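Local coordinates for protein isomerase prhC (Penicillium brasilianum, PDB 5X9J) that acts as an isomerase in the biosynthesis of paraherquonin, a fungal meroterpenoid with a highly congested hexacyclic skeleton, at residues S65-Y79 / K163-N175. Sequence-based numbering, arbitrary orientation.
Sequences SFSTRPLNNQETREY and KQAAKGLDSWCAN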
# COMPACT_ATOMS: atom_id res chain seq x y z
N SER B 65 -5.66 7.17 7.80
CA SER B 65 -6.29 8.48 7.67
C SER B 65 -7.77 8.37 7.31
O SER B 65 -8.50 9.35 7.43
CB SER B 65 -5.58 9.31 6.60
OG SER B 65 -4.32 9.71 7.09
N PHE B 66 -8.20 7.21 6.83
CA PHE B 66 -9.58 6.95 6.49
C PHE B 66 -10.07 5.79 7.34
O PHE B 66 -9.30 5.17 8.09
CB PHE B 66 -9.73 6.65 4.99
CG PHE B 66 -9.52 7.87 4.12
CD1 PHE B 66 -8.27 8.18 3.63
CD2 PHE B 66 -10.58 8.72 3.85
CE1 PHE B 66 -8.08 9.31 2.85
CE2 PHE B 66 -10.40 9.85 3.07
CZ PHE B 66 -9.15 10.14 2.57
N SER B 67 -11.36 5.50 7.23
CA SER B 67 -11.93 4.40 7.98
C SER B 67 -11.23 3.10 7.62
O SER B 67 -10.98 2.81 6.44
CB SER B 67 -13.43 4.28 7.71
OG SER B 67 -13.95 3.16 8.42
N THR B 68 -10.89 2.33 8.64
CA THR B 68 -10.28 1.02 8.46
C THR B 68 -11.20 -0.09 8.93
O THR B 68 -10.79 -1.25 8.99
CB THR B 68 -8.93 0.95 9.20
OG1 THR B 68 -9.14 1.26 10.58
CG2 THR B 68 -7.94 1.97 8.61
N ARG B 69 -12.45 0.23 9.24
CA ARG B 69 -13.41 -0.81 9.59
C ARG B 69 -13.70 -1.67 8.37
O ARG B 69 -14.00 -1.14 7.30
CB ARG B 69 -14.71 -0.19 10.10
CG ARG B 69 -15.77 -1.23 10.48
CD ARG B 69 -17.05 -0.59 11.04
NE ARG B 69 -17.83 0.08 10.00
CZ ARG B 69 -18.69 -0.53 9.19
NH1 ARG B 69 -18.90 -1.84 9.29
NH2 ARG B 69 -19.35 0.17 8.28
N PRO B 70 -13.61 -3.00 8.49
CA PRO B 70 -13.87 -3.86 7.33
C PRO B 70 -15.32 -3.76 6.88
O PRO B 70 -16.23 -3.62 7.70
CB PRO B 70 -13.54 -5.26 7.85
CG PRO B 70 -13.73 -5.16 9.34
CD PRO B 70 -13.29 -3.77 9.70
N LEU B 71 -15.53 -3.84 5.57
CA LEU B 71 -16.86 -3.79 4.99
C LEU B 71 -17.25 -5.16 4.46
O LEU B 71 -16.46 -5.84 3.81
CB LEU B 71 -16.94 -2.77 3.86
CG LEU B 71 -16.64 -1.30 4.17
CD1 LEU B 71 -17.00 -0.46 2.96
CD2 LEU B 71 -17.40 -0.84 5.40
N ASN B 72 -18.49 -5.57 4.73
CA ASN B 72 -18.99 -6.82 4.18
C ASN B 72 -19.56 -6.58 2.78
O ASN B 72 -19.51 -5.47 2.25
CB ASN B 72 -20.02 -7.46 5.13
CG ASN B 72 -21.25 -6.58 5.36
OD1 ASN B 72 -21.69 -5.86 4.48
ND2 ASN B 72 -21.79 -6.65 6.58
N ASN B 73 -20.11 -7.64 2.18
CA ASN B 73 -20.55 -7.55 0.79
C ASN B 73 -21.67 -6.52 0.62
O ASN B 73 -21.68 -5.77 -0.36
CB ASN B 73 -21.00 -8.92 0.29
CG ASN B 73 -19.83 -9.86 0.09
OD1 ASN B 73 -18.68 -9.42 -0.01
ND2 ASN B 73 -20.10 -11.15 0.03
N GLN B 74 -22.61 -6.47 1.56
CA GLN B 74 -23.69 -5.49 1.45
C GLN B 74 -23.16 -4.07 1.60
O GLN B 74 -23.58 -3.16 0.87
CB GLN B 74 -24.77 -5.79 2.49
CG GLN B 74 -25.87 -4.72 2.57
CD GLN B 74 -26.66 -4.59 1.27
OE1 GLN B 74 -26.85 -5.57 0.54
NE2 GLN B 74 -27.13 -3.37 0.98
N GLU B 75 -22.24 -3.85 2.54
CA GLU B 75 -21.67 -2.52 2.70
C GLU B 75 -20.85 -2.11 1.49
O GLU B 75 -20.88 -0.95 1.06
CB GLU B 75 -20.84 -2.46 3.98
CG GLU B 75 -21.68 -2.70 5.23
CD GLU B 75 -20.82 -2.92 6.46
OE1 GLU B 75 -21.04 -2.19 7.46
OE2 GLU B 75 -19.93 -3.81 6.43
N THR B 76 -20.11 -3.06 0.91
CA THR B 76 -19.37 -2.79 -0.32
C THR B 76 -20.30 -2.33 -1.45
O THR B 76 -19.98 -1.39 -2.18
CB THR B 76 -18.59 -4.04 -0.75
OG1 THR B 76 -17.52 -4.26 0.17
CG2 THR B 76 -18.03 -3.88 -2.15
N ARG B 77 -21.45 -2.99 -1.60
CA ARG B 77 -22.39 -2.57 -2.64
C ARG B 77 -22.86 -1.15 -2.40
O ARG B 77 -22.89 -0.33 -3.33
CB ARG B 77 -23.58 -3.53 -2.70
CG ARG B 77 -24.64 -3.11 -3.72
CD ARG B 77 -25.61 -4.25 -4.02
NE ARG B 77 -25.90 -5.01 -2.81
CZ ARG B 77 -26.37 -6.25 -2.80
NH1 ARG B 77 -26.61 -6.88 -3.95
NH2 ARG B 77 -26.58 -6.88 -1.64
N GLU B 78 -23.23 -0.83 -1.16
CA GLU B 78 -23.66 0.53 -0.85
C GLU B 78 -22.55 1.53 -1.12
O GLU B 78 -22.79 2.61 -1.67
CB GLU B 78 -24.13 0.63 0.60
CG GLU B 78 -25.43 -0.10 0.90
CD GLU B 78 -25.86 0.03 2.37
OE1 GLU B 78 -25.78 -0.98 3.12
OE2 GLU B 78 -26.28 1.14 2.77
N TYR B 79 -21.31 1.19 -0.75
CA TYR B 79 -20.20 2.10 -1.00
C TYR B 79 -20.00 2.33 -2.49
O TYR B 79 -19.78 3.47 -2.93
CB TYR B 79 -18.92 1.58 -0.36
CG TYR B 79 -17.71 2.43 -0.71
CD1 TYR B 79 -17.50 3.65 -0.10
CD2 TYR B 79 -16.81 2.01 -1.68
CE1 TYR B 79 -16.40 4.43 -0.42
CE2 TYR B 79 -15.71 2.79 -2.02
CZ TYR B 79 -15.51 4.00 -1.38
OH TYR B 79 -14.42 4.78 -1.71
N LYS B 163 -18.43 21.09 -3.73
CA LYS B 163 -19.57 21.01 -4.62
C LYS B 163 -20.75 20.28 -3.98
O LYS B 163 -21.62 19.79 -4.69
CB LYS B 163 -19.14 20.33 -5.93
CG LYS B 163 -18.04 21.12 -6.62
CD LYS B 163 -17.56 20.50 -7.92
CE LYS B 163 -16.67 21.49 -8.69
NZ LYS B 163 -16.35 20.98 -10.06
N GLN B 164 -20.76 20.21 -2.64
CA GLN B 164 -21.86 19.60 -1.88
C GLN B 164 -22.07 18.13 -2.24
O GLN B 164 -23.17 17.60 -2.07
CB GLN B 164 -23.17 20.38 -2.06
CG GLN B 164 -23.03 21.87 -1.83
CD GLN B 164 -22.58 22.20 -0.42
OE1 GLN B 164 -22.82 21.44 0.51
NE2 GLN B 164 -21.91 23.33 -0.27
N ALA B 165 -21.03 17.45 -2.72
CA ALA B 165 -21.19 16.09 -3.23
C ALA B 165 -20.40 15.06 -2.43
O ALA B 165 -20.16 13.96 -2.95
CB ALA B 165 -20.79 16.04 -4.70
N ALA B 166 -20.00 15.37 -1.19
CA ALA B 166 -19.10 14.49 -0.44
C ALA B 166 -19.77 13.65 0.63
O ALA B 166 -19.17 12.67 1.10
CB ALA B 166 -17.99 15.31 0.23
N LYS B 167 -20.99 13.99 1.05
CA LYS B 167 -21.54 13.37 2.25
C LYS B 167 -21.74 11.86 2.09
O LYS B 167 -21.55 11.11 3.05
CB LYS B 167 -22.85 14.05 2.66
CG LYS B 167 -22.64 15.46 3.18
CD LYS B 167 -23.90 16.03 3.82
CE LYS B 167 -23.63 17.40 4.42
NZ LYS B 167 -24.88 18.06 4.92
N GLY B 168 -22.09 11.40 0.89
CA GLY B 168 -22.28 9.98 0.68
C GLY B 168 -21.00 9.18 0.86
O GLY B 168 -20.97 8.19 1.59
N LEU B 169 -19.93 9.59 0.19
CA LEU B 169 -18.65 8.90 0.36
C LEU B 169 -18.10 9.10 1.76
O LEU B 169 -17.50 8.18 2.34
CB LEU B 169 -17.64 9.38 -0.68
CG LEU B 169 -17.86 8.87 -2.11
CD1 LEU B 169 -16.84 9.50 -3.04
CD2 LEU B 169 -17.78 7.35 -2.16
N ASP B 170 -18.29 10.29 2.33
CA ASP B 170 -17.77 10.59 3.66
C ASP B 170 -18.35 9.67 4.72
O ASP B 170 -17.64 9.27 5.66
CB ASP B 170 -18.06 12.04 4.02
CG ASP B 170 -16.86 12.74 4.61
OD1 ASP B 170 -15.75 12.56 4.05
OD2 ASP B 170 -17.01 13.45 5.63
N SER B 171 -19.63 9.31 4.60
CA SER B 171 -20.24 8.44 5.59
C SER B 171 -19.60 7.06 5.61
O SER B 171 -19.69 6.36 6.62
CB SER B 171 -21.75 8.33 5.33
OG SER B 171 -22.03 7.64 4.13
N TRP B 172 -18.93 6.66 4.53
CA TRP B 172 -18.14 5.42 4.50
C TRP B 172 -16.66 5.65 4.77
O TRP B 172 -16.02 4.82 5.42
CB TRP B 172 -18.31 4.72 3.14
CG TRP B 172 -19.71 4.22 2.93
CD1 TRP B 172 -20.68 4.78 2.15
CD2 TRP B 172 -20.30 3.07 3.54
NE1 TRP B 172 -21.84 4.04 2.23
CE2 TRP B 172 -21.63 2.99 3.08
CE3 TRP B 172 -19.84 2.10 4.44
CZ2 TRP B 172 -22.50 1.98 3.48
CZ3 TRP B 172 -20.70 1.09 4.83
CH2 TRP B 172 -22.03 1.04 4.35
N CYS B 173 -16.10 6.77 4.31
CA CYS B 173 -14.66 7.00 4.30
C CYS B 173 -14.11 7.58 5.59
O CYS B 173 -12.98 7.25 5.98
CB CYS B 173 -14.28 7.94 3.15
SG CYS B 173 -14.53 7.24 1.55
N ALA B 174 -14.86 8.46 6.24
CA ALA B 174 -14.32 9.24 7.35
C ALA B 174 -14.04 8.36 8.57
O ALA B 174 -14.61 7.28 8.75
CB ALA B 174 -15.28 10.36 7.74
N ASN B 175 -13.13 8.84 9.41
CA ASN B 175 -12.80 8.18 10.67
C ASN B 175 -13.95 8.18 11.66
O ASN B 175 -14.31 9.22 12.21
CB ASN B 175 -11.58 8.85 11.30
CG ASN B 175 -10.29 8.42 10.64
OD1 ASN B 175 -10.13 7.25 10.30
ND2 ASN B 175 -9.38 9.36 10.44
O HOH W 1 -11.20 10.43 7.67
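L169 opens the contact from the helix 167-173, its CD2 lying 3.7 Å from CE1 of Y79; its side chain also packs on W83 and I86 of the helix 73-86. One turn on, W172 loses the most surface to the facing segment. Y79, with CG anti to its own backbone N (chi1 174°), brings CD1 to 3.5 Å from CB of W172; the Y79 edge is turned to the face of the five-membered ring in an offset edge-to-face pair, planes 83° apart, and its CA sits over that ring in a CH-pi contact. The six-membered end of the indole reaches E75, whose CB is 3.7 Å from CZ3, and also touches E78 CB and L71 CD2. E75 is fixed by the capping box with N72 and by R69, whose NH1 and NH2 both grip OE1 in a salt bridge. An alanine in place of W172 would probably leave the Y79 edge without its aromatic face and open a gap beside E75 and L71. The helices run roughly antiparallel; the contact joins the last modelled helix to the helix 73-86 and the loop before it, in a fold whose curled mixed sheet is flanked by helices. C173 places SG at the Y79 ring edge, 3.9 Å from CE1, and its carbonyl O accepts a nearly straight bond from S67 N (2.7 Å, 165°). Past A174, whose carbonyl O meets S67 CB at 3.4 Å, N175 N and S65 O share a bridging water.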